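PDB 2SAS: sarcoplasmic calcium-binding protein from Branchiostoma lanceolatum, which binds calcium ions through EF-hand loops and, like parvalbumins, seems to be more abundant in fast-contracting muscles. Local coordinates for residues F12-F17 with V77-Y82; F16-N21 with N29-M34; E59-D64 with P100-N105; K162-R167 with G177-G182. One frame throughout, in Å; residues are numbered along the deposited sequence.

Helix 4-18 ties contacts 1 and 2 together: they share F16 and F17, their centres lie about 11 Å apart, and F14 O probably accepts a hydrogen bond from D19 N. Contact 2 lies within the first EF-hand, around its calcium, whereas contact 1 joins that helix to the second EF-hand. Contact 3, about 14 Å from the centres of both, joins helix 48-69 to the start of helix 103-114. Its W102 touches L18, Y82 and Y165, so it borders all three other contacts. The segments of contacts 1 and 3 alternate along the chain, which interlocks the first three EF-hand regions. Contact 4 follows in series, folding the C-terminal tail onto helix 158-170, about 20 Å from contact 2 between centres.

Contact 1: residues F12-F17 with V77-Y82; sequences FTFDFF and VSWEEY. With CA (calcium ion), chain C.
V77 and S78 present their backbone to the far end of the F14 ring: V77 O lies near the ring plane at its edge, 4.2 Å from F14 CE1. S78 caps the helix that follows, in a capping box whose E81 N to S78 OG bond is weak. Next comes W79, whose six-membered ring turns its edge to one face of F14 in a T-shaped pair, the planes 72° apart and W79 CE3 3.7 Å from F14 CG. Its indole NE1 bonds A139 O of the second subunit. E81 turns from the aromatic cluster to the calcium ion, which its OE1 binds at 2.3 Å; S78 N donates to the anti lone pair of that same oxygen. Y82 completes the cluster obliquely, with Y82 CD2 3.4 Å from F14 CD1. CG anti to the backbone N (chi1 -176°) swings the F14 ring out to W79 over one face and Y82 beside CD1. At the far end of the tyrosine, Y82 OH donates to T13 OG1 over 2.7 Å, and T13 OG1 is also bonded to I10 O. The phenol oxygen is thus satisfied at the end of a largely buried aromatic cluster, and E81, between W79 and Y82 in sequence, ties the calcium site to this helix packing.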
# COMPACT_ATOMS: atom_id res chain seq x y z
N PHE A 12 1.86 8.30 -3.20
CA PHE A 12 0.59 7.61 -3.08
C PHE A 12 -0.35 7.92 -4.22
O PHE A 12 -0.86 6.96 -4.83
CB PHE A 12 -0.09 7.81 -1.74
CG PHE A 12 -1.37 7.05 -1.52
CD1 PHE A 12 -2.59 7.57 -1.90
CD2 PHE A 12 -1.30 5.78 -0.92
CE1 PHE A 12 -3.78 6.86 -1.65
CE2 PHE A 12 -2.49 5.07 -0.66
CZ PHE A 12 -3.71 5.61 -1.03
N THR A 13 -0.63 9.15 -4.51
CA THR A 13 -1.53 9.50 -5.65
C THR A 13 -0.93 9.14 -6.99
O THR A 13 -1.66 8.81 -7.99
CB THR A 13 -1.90 11.02 -5.55
OG1 THR A 13 -0.69 11.77 -5.86
CG2 THR A 13 -2.38 11.41 -4.14
N PHE A 14 0.39 9.19 -7.13
CA PHE A 14 1.01 8.87 -8.45
C PHE A 14 0.60 7.43 -8.73
O PHE A 14 -0.06 7.10 -9.71
CB PHE A 14 2.52 9.11 -8.40
CG PHE A 14 3.35 8.94 -9.63
CD1 PHE A 14 3.48 9.96 -10.58
CD2 PHE A 14 4.02 7.75 -9.87
CE1 PHE A 14 4.22 9.78 -11.75
CE2 PHE A 14 4.78 7.53 -11.01
CZ PHE A 14 4.86 8.57 -11.93
N ASP A 15 0.98 6.60 -7.76
CA ASP A 15 0.84 5.17 -7.78
C ASP A 15 -0.53 4.53 -7.83
O ASP A 15 -0.66 3.49 -8.48
CB ASP A 15 1.57 4.56 -6.56
CG ASP A 15 3.06 4.52 -6.65
OD1 ASP A 15 3.62 5.01 -7.64
OD2 ASP A 15 3.70 3.96 -5.73
N PHE A 16 -1.47 5.05 -7.07
CA PHE A 16 -2.82 4.51 -6.94
C PHE A 16 -3.83 5.24 -7.76
O PHE A 16 -4.84 4.67 -8.20
CB PHE A 16 -3.25 4.56 -5.44
CG PHE A 16 -2.54 3.49 -4.67
CD1 PHE A 16 -1.17 3.59 -4.45
CD2 PHE A 16 -3.26 2.39 -4.24
CE1 PHE A 16 -0.49 2.54 -3.77
CE2 PHE A 16 -2.61 1.35 -3.56
CZ PHE A 16 -1.24 1.42 -3.37
N PHE A 17 -3.64 6.50 -7.98
CA PHE A 17 -4.67 7.26 -8.72
C PHE A 17 -4.25 7.50 -10.17
O PHE A 17 -5.16 7.93 -10.90
CB PHE A 17 -4.96 8.56 -8.03
CG PHE A 17 -5.33 8.62 -6.61
CD1 PHE A 17 -5.74 7.46 -5.90
CD2 PHE A 17 -5.41 9.87 -5.99
CE1 PHE A 17 -6.16 7.57 -4.58
CE2 PHE A 17 -5.84 9.98 -4.66
CZ PHE A 17 -6.22 8.82 -3.97
N VAL A 77 4.81 11.54 -18.21
CA VAL A 77 5.01 12.40 -17.02
C VAL A 77 5.79 11.46 -16.08
O VAL A 77 5.29 10.36 -15.75
CB VAL A 77 3.75 12.99 -16.43
CG1 VAL A 77 3.98 13.64 -15.06
CG2 VAL A 77 3.03 13.99 -17.33
N SER A 78 7.00 11.85 -15.68
CA SER A 78 7.69 10.90 -14.75
C SER A 78 7.35 11.34 -13.34
O SER A 78 6.71 12.40 -13.15
CB SER A 78 9.21 11.00 -15.01
OG SER A 78 9.51 12.39 -15.12
N TRP A 79 7.78 10.55 -12.40
CA TRP A 79 7.63 10.80 -10.96
C TRP A 79 8.23 12.16 -10.61
O TRP A 79 7.58 12.99 -9.96
CB TRP A 79 8.35 9.73 -10.14
CG TRP A 79 8.55 10.17 -8.72
CD1 TRP A 79 9.73 10.20 -8.05
CD2 TRP A 79 7.54 10.60 -7.80
NE1 TRP A 79 9.51 10.60 -6.75
CE2 TRP A 79 8.18 10.84 -6.57
CE3 TRP A 79 6.15 10.72 -7.89
CZ2 TRP A 79 7.50 11.23 -5.41
CZ3 TRP A 79 5.46 11.11 -6.73
CH2 TRP A 79 6.12 11.37 -5.54
N GLU A 80 9.48 12.35 -11.02
CA GLU A 80 10.21 13.62 -10.83
C GLU A 80 9.44 14.79 -11.41
O GLU A 80 9.29 15.83 -10.72
CB GLU A 80 11.60 13.57 -11.48
CG GLU A 80 12.42 12.32 -11.04
CD GLU A 80 12.03 11.07 -11.80
OE1 GLU A 80 11.46 11.11 -12.89
OE2 GLU A 80 12.33 10.00 -11.24
N GLU A 81 8.91 14.72 -12.62
CA GLU A 81 8.14 15.87 -13.14
C GLU A 81 6.83 16.04 -12.37
O GLU A 81 6.41 17.19 -12.13
CB GLU A 81 7.85 15.85 -14.62
CG GLU A 81 9.02 15.30 -15.47
CD GLU A 81 8.65 15.11 -16.90
OE1 GLU A 81 8.13 14.08 -17.33
OE2 GLU A 81 8.88 16.12 -17.57
N TYR A 82 6.23 14.94 -11.97
CA TYR A 82 5.00 14.93 -11.18
C TYR A 82 5.30 15.53 -9.80
O TYR A 82 4.42 16.27 -9.26
CB TYR A 82 4.36 13.53 -11.09
CG TYR A 82 3.03 13.40 -10.40
CD1 TYR A 82 1.80 13.77 -10.98
CD2 TYR A 82 2.99 12.98 -9.07
CE1 TYR A 82 0.59 13.69 -10.26
CE2 TYR A 82 1.82 12.85 -8.37
CZ TYR A 82 0.60 13.20 -8.96
OH TYR A 82 -0.57 13.06 -8.22
CA CA C . 8.36 13.91 -19.64
O HOH W 1 9.89 12.32 -19.02

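Contact 2: residues F16-N21 with N29-M34. With CA (calcium ion), chain B.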
# COMPACT_ATOMS: atom_id res chain seq x y z
N PHE A 16 -1.47 5.05 -7.07
CA PHE A 16 -2.82 4.51 -6.94
C PHE A 16 -3.83 5.24 -7.76
O PHE A 16 -4.84 4.67 -8.20
CB PHE A 16 -3.25 4.56 -5.44
CG PHE A 16 -2.54 3.49 -4.67
CD1 PHE A 16 -1.17 3.59 -4.45
CD2 PHE A 16 -3.26 2.39 -4.24
CE1 PHE A 16 -0.49 2.54 -3.77
CE2 PHE A 16 -2.61 1.35 -3.56
CZ PHE A 16 -1.24 1.42 -3.37
N PHE A 17 -3.64 6.50 -7.98
CA PHE A 17 -4.67 7.26 -8.72
C PHE A 17 -4.25 7.50 -10.17
O PHE A 17 -5.16 7.93 -10.90
CB PHE A 17 -4.96 8.56 -8.03
CG PHE A 17 -5.33 8.62 -6.61
CD1 PHE A 17 -5.74 7.46 -5.90
CD2 PHE A 17 -5.41 9.87 -5.99
CE1 PHE A 17 -6.16 7.57 -4.58
CE2 PHE A 17 -5.84 9.98 -4.66
CZ PHE A 17 -6.22 8.82 -3.97
N LEU A 18 -3.00 7.28 -10.56
CA LEU A 18 -2.69 7.62 -11.96
C LEU A 18 -1.93 6.56 -12.74
O LEU A 18 -2.35 6.36 -13.90
CB LEU A 18 -1.97 8.99 -12.03
CG LEU A 18 -2.77 10.25 -11.81
CD1 LEU A 18 -1.84 11.31 -11.23
CD2 LEU A 18 -3.40 10.77 -13.10
N ASP A 19 -0.91 6.01 -12.14
CA ASP A 19 -0.05 4.99 -12.78
C ASP A 19 -0.73 3.64 -12.66
O ASP A 19 -0.30 2.74 -11.91
CB ASP A 19 1.38 5.07 -12.24
CG ASP A 19 2.32 4.11 -12.95
OD1 ASP A 19 2.12 3.88 -14.17
OD2 ASP A 19 3.26 3.55 -12.36
N MET A 20 -1.80 3.49 -13.43
CA MET A 20 -2.62 2.25 -13.44
C MET A 20 -1.82 1.01 -13.83
O MET A 20 -2.00 -0.02 -13.18
CB MET A 20 -3.82 2.40 -14.35
CG MET A 20 -4.59 3.62 -14.00
SD MET A 20 -5.44 3.27 -12.40
CE MET A 20 -4.27 4.00 -11.24
N ASN A 21 -0.95 1.15 -14.82
CA ASN A 21 -0.13 0.03 -15.28
C ASN A 21 1.16 -0.15 -14.50
O ASN A 21 1.98 -0.96 -14.97
CB ASN A 21 0.14 0.10 -16.78
CG ASN A 21 0.93 1.34 -17.18
OD1 ASN A 21 1.77 1.82 -16.40
ND2 ASN A 21 0.69 1.83 -18.41
N ASN A 29 -1.51 5.54 -21.91
CA ASN A 29 -1.89 4.17 -21.65
C ASN A 29 -2.45 3.95 -20.24
O ASN A 29 -3.21 2.96 -20.06
CB ASN A 29 -0.84 3.17 -22.06
CG ASN A 29 0.39 3.10 -21.18
OD1 ASN A 29 0.72 4.06 -20.48
ND2 ASN A 29 1.06 1.95 -21.19
N ASP A 30 -2.05 4.75 -19.30
CA ASP A 30 -2.52 4.66 -17.90
C ASP A 30 -4.03 5.03 -17.93
O ASP A 30 -4.81 4.30 -17.33
CB ASP A 30 -1.73 5.59 -17.00
CG ASP A 30 -0.35 5.04 -16.73
OD1 ASP A 30 -0.25 3.87 -16.35
OD2 ASP A 30 0.61 5.81 -16.95
N PHE A 31 -4.32 6.09 -18.63
CA PHE A 31 -5.68 6.59 -18.84
C PHE A 31 -6.53 5.58 -19.62
O PHE A 31 -7.74 5.42 -19.36
CB PHE A 31 -5.64 8.00 -19.45
CG PHE A 31 -5.06 9.03 -18.51
CD1 PHE A 31 -3.70 9.11 -18.28
CD2 PHE A 31 -5.91 9.84 -17.75
CE1 PHE A 31 -3.15 9.99 -17.36
CE2 PHE A 31 -5.41 10.75 -16.81
CZ PHE A 31 -4.02 10.82 -16.64
N GLU A 32 -5.97 4.87 -20.60
CA GLU A 32 -6.72 3.85 -21.35
C GLU A 32 -7.09 2.74 -20.36
O GLU A 32 -8.16 2.10 -20.44
CB GLU A 32 -5.97 3.26 -22.54
CG GLU A 32 -5.57 4.13 -23.76
CD GLU A 32 -4.50 3.53 -24.64
OE1 GLU A 32 -3.48 3.01 -24.19
OE2 GLU A 32 -4.70 3.57 -25.88
N ASP A 33 -6.25 2.49 -19.38
CA ASP A 33 -6.43 1.48 -18.33
C ASP A 33 -7.55 1.87 -17.37
O ASP A 33 -8.19 1.06 -16.67
CB ASP A 33 -5.15 1.27 -17.51
CG ASP A 33 -4.10 0.36 -18.06
OD1 ASP A 33 -4.07 0.22 -19.31
OD2 ASP A 33 -3.26 -0.17 -17.30
N MET A 34 -7.81 3.15 -17.29
CA MET A 34 -8.91 3.62 -16.41
C MET A 34 -10.23 3.21 -17.09
O MET A 34 -11.19 2.73 -16.45
CB MET A 34 -8.70 5.08 -16.21
CG MET A 34 -7.52 5.28 -15.28
SD MET A 34 -7.43 7.10 -15.07
CE MET A 34 -5.67 7.26 -14.71
CA CA B . 2.17 4.15 -16.35
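D19, N21 and D30 close around one calcium ion in the first EF-hand, where the end of helix 4-18 and the start of helix 28-42 flank the binding loop. D19 OD1 binds the metal at 2.2 Å and N21 OD1 at 2.4 Å, while D30 grips it with both carboxylate oxygens. D23 OD1 and S25 O complete the site. D30 fills the last, bidentate position of the loop, where a glutamate is the usual EF-hand residue. The carboxylates of D19 and D30 stand almost perpendicular, 89° apart; their oxygens, D19 OD1 and D30 OD1, come close because both bind the same ion.

The second shell fixes these ligands. N21 N donates to D30 OD1 over 3.2 Å, nearly straight at 169° and almost in line with the C-O bond of the carboxylate; the same oxygen also binds the ion. The other oxygens are held from the loop: D19 OD2 by G24 N, D30 OD2 by Q27 N. N21 bends its amide back over its own main chain, chi1 62°, which brings OD1 to the ion.

Away from the metal, apolar contacts run from L18 and the loop residue M20 to helix 28-42. M20 CG packs against M34 CG at 3.6 Å, the two chains crossing at about a right angle, and M20 CB also touches D33 CB. L18 runs alongside F31, its CD2 3.6 Å from F31 CZ. M34 CE sits over the centre of the F31 ring and lies 3.5 Å from L18 O.

Contact 3: residues E59-D64 with P100-N105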
# COMPACT_ATOMS: atom_id res chain seq x y z
N GLU A 59 -9.22 12.24 -21.69
CA GLU A 59 -8.32 12.81 -22.71
C GLU A 59 -7.91 14.22 -22.31
O GLU A 59 -6.75 14.62 -22.31
CB GLU A 59 -9.08 12.87 -24.06
CG GLU A 59 -9.12 11.45 -24.65
CD GLU A 59 -9.79 11.31 -25.96
OE1 GLU A 59 -10.55 12.23 -26.26
OE2 GLU A 59 -9.62 10.35 -26.66
N ASP A 60 -8.92 14.95 -21.97
CA ASP A 60 -8.94 16.32 -21.49
C ASP A 60 -8.16 16.38 -20.17
O ASP A 60 -7.46 17.34 -19.85
CB ASP A 60 -10.43 16.64 -21.39
CG ASP A 60 -10.93 18.01 -21.67
OD1 ASP A 60 -10.27 19.00 -21.25
OD2 ASP A 60 -12.04 18.09 -22.31
N GLU A 61 -8.25 15.34 -19.36
CA GLU A 61 -7.49 15.30 -18.11
C GLU A 61 -6.00 15.10 -18.46
O GLU A 61 -5.13 15.96 -18.05
CB GLU A 61 -7.96 14.24 -17.17
CG GLU A 61 -7.59 14.39 -15.71
CD GLU A 61 -7.64 13.17 -14.85
OE1 GLU A 61 -8.64 12.45 -15.06
OE2 GLU A 61 -6.76 12.93 -14.03
N TRP A 62 -5.66 14.10 -19.21
CA TRP A 62 -4.28 13.80 -19.62
C TRP A 62 -3.61 15.04 -20.25
O TRP A 62 -2.45 15.39 -19.98
CB TRP A 62 -4.25 12.65 -20.61
CG TRP A 62 -2.95 12.36 -21.27
CD1 TRP A 62 -2.67 12.22 -22.62
CD2 TRP A 62 -1.69 12.22 -20.58
NE1 TRP A 62 -1.34 11.94 -22.80
CE2 TRP A 62 -0.71 11.95 -21.57
CE3 TRP A 62 -1.32 12.25 -19.25
CZ2 TRP A 62 0.61 11.70 -21.22
CZ3 TRP A 62 -0.03 12.02 -18.89
CH2 TRP A 62 0.94 11.76 -19.88
N ARG A 63 -4.37 15.69 -21.11
CA ARG A 63 -3.95 16.90 -21.81
C ARG A 63 -3.54 17.96 -20.81
O ARG A 63 -2.47 18.57 -20.94
CB ARG A 63 -5.05 17.42 -22.72
CG ARG A 63 -4.79 18.66 -23.52
CD ARG A 63 -5.15 18.46 -24.97
NE ARG A 63 -5.04 17.05 -25.37
CZ ARG A 63 -6.12 16.34 -25.70
NH1 ARG A 63 -7.33 16.89 -25.61
NH2 ARG A 63 -6.02 15.07 -26.11
N ASP A 64 -4.35 18.20 -19.80
CA ASP A 64 -4.01 19.23 -18.80
C ASP A 64 -2.84 18.77 -17.95
O ASP A 64 -2.06 19.66 -17.54
CB ASP A 64 -5.22 19.57 -17.93
CG ASP A 64 -4.99 20.73 -16.99
OD1 ASP A 64 -4.53 20.46 -15.85
OD2 ASP A 64 -5.28 21.88 -17.33
N PRO A 100 -4.73 22.33 -9.85
CA PRO A 100 -4.70 22.41 -11.31
C PRO A 100 -5.94 21.68 -11.79
O PRO A 100 -6.39 20.69 -11.19
CB PRO A 100 -3.37 21.82 -11.71
CG PRO A 100 -2.89 21.02 -10.51
CD PRO A 100 -3.62 21.57 -9.31
N ALA A 101 -6.47 22.17 -12.90
CA ALA A 101 -7.64 21.65 -13.53
C ALA A 101 -7.68 20.15 -13.73
O ALA A 101 -8.85 19.69 -13.65
CB ALA A 101 -7.87 22.34 -14.88
N TRP A 102 -6.60 19.46 -13.99
CA TRP A 102 -6.66 18.00 -14.23
C TRP A 102 -7.26 17.33 -12.98
O TRP A 102 -7.88 16.27 -13.09
CB TRP A 102 -5.30 17.39 -14.61
CG TRP A 102 -4.29 17.38 -13.52
CD1 TRP A 102 -3.39 18.36 -13.23
CD2 TRP A 102 -4.07 16.36 -12.52
NE1 TRP A 102 -2.64 18.04 -12.14
CE2 TRP A 102 -3.02 16.81 -11.69
CE3 TRP A 102 -4.64 15.11 -12.28
CZ2 TRP A 102 -2.55 16.06 -10.64
CZ3 TRP A 102 -4.19 14.37 -11.22
CH2 TRP A 102 -3.16 14.83 -10.40
N CYS A 103 -7.00 17.98 -11.84
CA CYS A 103 -7.47 17.52 -10.53
C CYS A 103 -9.00 17.53 -10.41
O CYS A 103 -9.58 16.66 -9.78
CB CYS A 103 -6.89 18.40 -9.42
SG CYS A 103 -5.38 17.71 -8.75
N GLN A 104 -9.57 18.54 -11.02
CA GLN A 104 -11.02 18.78 -11.10
C GLN A 104 -11.67 17.61 -11.83
O GLN A 104 -12.90 17.44 -11.75
CB GLN A 104 -11.34 20.10 -11.78
CG GLN A 104 -10.52 21.31 -11.32
CD GLN A 104 -10.62 21.54 -9.82
OE1 GLN A 104 -11.65 21.25 -9.20
NE2 GLN A 104 -9.55 22.06 -9.22
N ASN A 105 -10.91 16.80 -12.56
CA ASN A 105 -11.52 15.63 -13.21
C ASN A 105 -11.15 14.35 -12.43
O ASN A 105 -11.89 13.35 -12.52
CB ASN A 105 -11.22 15.45 -14.69
CG ASN A 105 -12.08 14.30 -15.26
OD1 ASN A 105 -13.23 14.57 -15.61
ND2 ASN A 105 -11.54 13.09 -15.40
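E61 and N105 make the stronger of the two bonds between these segments: N105 ND2 donates to E61 OE1 over 3.0 Å at 164°. The oxygen lies close to the amide plane of N105, but the donor approaches it on the anti side and tilted out of the carboxylate plane. The same E61 OE1 also takes a salt bridge from R106, so a charged guanidinium and an amide share one oxygen of this buried carboxylate and probably keep it ionised. D64 plays the matching part one turn later. Its OD1 is paired with R68 and accepts a weak, bent bond from W102 N, 3.0 Å away.

Both acids then meet the rim of the W102 indole. E61 OE2 lies at its edge, 3.5 Å from W102 CE3, with the carboxylate only 11° from the ring plane; D64 OD1 is at the edge too, 3.5 Å from W102 CD1. E61 CG further presses on W102 O at 3.2 Å, and D64 OD2 rests on A101 CB. C103 SG lies over one face of the indole, toward the rim.

Beyond the two acids the indole touches Y82, M85 and W86 of helix 79-91, Y165 of helix 158-170 and L65 of helix 48-69, while F31 of helix 28-42 touches E61. The start of helix 103-114 thus meets helix 48-69 through E61 and D64, and W102 carries the contact on to helices 79-91 and 158-170.

Contact 4: residues K162-R167 with G177-G182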
# COMPACT_ATOMS: atom_id res chain seq x y z
N LYS A 162 -13.66 16.05 -1.83
CA LYS A 162 -12.93 17.19 -2.29
C LYS A 162 -12.01 17.75 -1.18
O LYS A 162 -10.86 18.02 -1.48
CB LYS A 162 -13.83 18.38 -2.70
CG LYS A 162 -14.59 18.16 -4.03
CD LYS A 162 -15.42 19.39 -4.38
CE LYS A 162 -16.22 19.22 -5.67
NZ LYS A 162 -16.65 20.55 -6.18
N GLU A 163 -12.53 17.88 0.03
CA GLU A 163 -11.81 18.44 1.17
C GLU A 163 -10.64 17.55 1.56
O GLU A 163 -9.55 18.01 1.86
CB GLU A 163 -12.68 18.64 2.44
CG GLU A 163 -13.96 19.45 2.44
CD GLU A 163 -14.82 19.40 3.69
OE1 GLU A 163 -14.47 18.91 4.76
OE2 GLU A 163 -15.98 19.89 3.54
N LEU A 164 -10.97 16.25 1.59
CA LEU A 164 -9.96 15.24 1.96
C LEU A 164 -8.93 15.07 0.87
O LEU A 164 -7.72 14.99 1.14
CB LEU A 164 -10.72 14.00 2.38
CG LEU A 164 -11.74 14.14 3.51
CD1 LEU A 164 -12.63 12.91 3.49
CD2 LEU A 164 -10.97 14.22 4.82
N TYR A 165 -9.40 15.06 -0.38
CA TYR A 165 -8.40 14.93 -1.49
C TYR A 165 -7.37 16.06 -1.35
O TYR A 165 -6.17 15.77 -1.31
CB TYR A 165 -9.07 14.80 -2.84
CG TYR A 165 -8.19 14.69 -4.05
CD1 TYR A 165 -7.66 15.87 -4.61
CD2 TYR A 165 -7.90 13.51 -4.69
CE1 TYR A 165 -6.90 15.84 -5.77
CE2 TYR A 165 -7.11 13.44 -5.85
CZ TYR A 165 -6.64 14.62 -6.40
OH TYR A 165 -5.86 14.61 -7.54
N TYR A 166 -7.87 17.27 -1.15
CA TYR A 166 -7.09 18.48 -0.96
C TYR A 166 -6.04 18.32 0.13
O TYR A 166 -4.87 18.70 -0.00
CB TYR A 166 -7.96 19.71 -0.57
CG TYR A 166 -7.10 20.95 -0.44
CD1 TYR A 166 -6.45 21.43 -1.57
CD2 TYR A 166 -6.92 21.67 0.76
CE1 TYR A 166 -5.64 22.56 -1.58
CE2 TYR A 166 -6.09 22.80 0.79
CZ TYR A 166 -5.47 23.24 -0.37
OH TYR A 166 -4.68 24.37 -0.35
N ARG A 167 -6.48 17.78 1.26
CA ARG A 167 -5.58 17.62 2.41
C ARG A 167 -4.55 16.53 2.20
O ARG A 167 -3.47 16.65 2.81
CB ARG A 167 -6.37 17.36 3.68
CG ARG A 167 -7.28 18.53 4.07
CD ARG A 167 -8.12 17.94 5.20
NE ARG A 167 -8.86 18.98 5.88
CZ ARG A 167 -8.32 19.64 6.92
NH1 ARG A 167 -7.10 19.26 7.35
NH2 ARG A 167 -9.01 20.59 7.54
N GLY A 177 -7.13 14.03 5.73
CA GLY A 177 -6.86 13.64 4.29
C GLY A 177 -6.19 12.28 4.33
O GLY A 177 -6.19 11.48 3.39
N ASN A 178 -5.61 11.88 5.45
CA ASN A 178 -4.99 10.57 5.57
C ASN A 178 -5.96 9.39 5.41
O ASN A 178 -5.43 8.30 5.17
CB ASN A 178 -4.25 10.38 6.87
CG ASN A 178 -2.95 11.12 7.08
OD1 ASN A 178 -2.13 10.60 7.86
ND2 ASN A 178 -2.74 12.27 6.52
N THR A 179 -7.23 9.57 5.61
CA THR A 179 -8.29 8.55 5.55
C THR A 179 -8.45 7.90 4.19
O THR A 179 -8.88 6.74 4.12
CB THR A 179 -9.66 9.09 6.10
OG1 THR A 179 -10.07 10.15 5.23
CG2 THR A 179 -9.48 9.67 7.53
N LEU A 180 -7.98 8.65 3.20
CA LEU A 180 -8.02 8.20 1.81
C LEU A 180 -6.95 7.16 1.56
O LEU A 180 -6.98 6.44 0.56
CB LEU A 180 -8.06 9.44 0.94
CG LEU A 180 -9.20 10.43 1.16
CD1 LEU A 180 -9.07 11.61 0.20
CD2 LEU A 180 -10.51 9.69 0.83
N MET A 181 -6.00 7.04 2.46
CA MET A 181 -4.91 6.05 2.30
C MET A 181 -5.29 4.90 3.25
O MET A 181 -4.59 3.92 3.48
CB MET A 181 -3.53 6.61 2.57
CG MET A 181 -3.03 7.72 1.71
SD MET A 181 -1.41 8.35 2.36
CE MET A 181 -1.85 9.08 3.90
N GLY A 182 -6.50 5.12 3.81
CA GLY A 182 -7.13 4.18 4.71
C GLY A 182 -6.54 4.30 6.11
O GLY A 182 -6.61 3.34 6.89
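L164 and L180 carry the apolar part of this contact. L180 CD1 presses on the outside of the helix, 3.6 Å from L164 CB and 3.5 Å from both L164 C and Y165 N, so a single methyl reaches down to the main chain between two side chains. L180 gets there with its CG anti to the carbonyl carbon (chi1 -58°) and an extended second torsion. Y165 CB is a more distant neighbour of the same methyl, and L164 CD1 reaches to 4.1 Å from T179 OG1.

The second kind of interaction is close backbone packing at G177. With no side chain of its own, G177 lets its CA lie directly against L164 O, at 3.5 Å, and beside R167 CB, at 3.8 Å; the main chains of L164 and G177 come within 4.2 Å, CA to CA. Residues 177-180 belong to a short 3-10 segment, with a weak bond from L180 N to G177 O.

Polar groups are satisfied by neighbours of the two segments. R167 NH1 makes a salt bridge with D175, just before G177 in the chain, T179 OG1 bonds A176 O, and L180 O takes the hydroxyl of Y130.

In the fold, the C-terminal tail turns back against helix 158-170, the last helix of the chain. T179 also touches V144, V147 and I148 of helix 141-149, while M181 turns to K9 and F12 and N178 to F5 on helix 4-18, so the tail bridges these three helices.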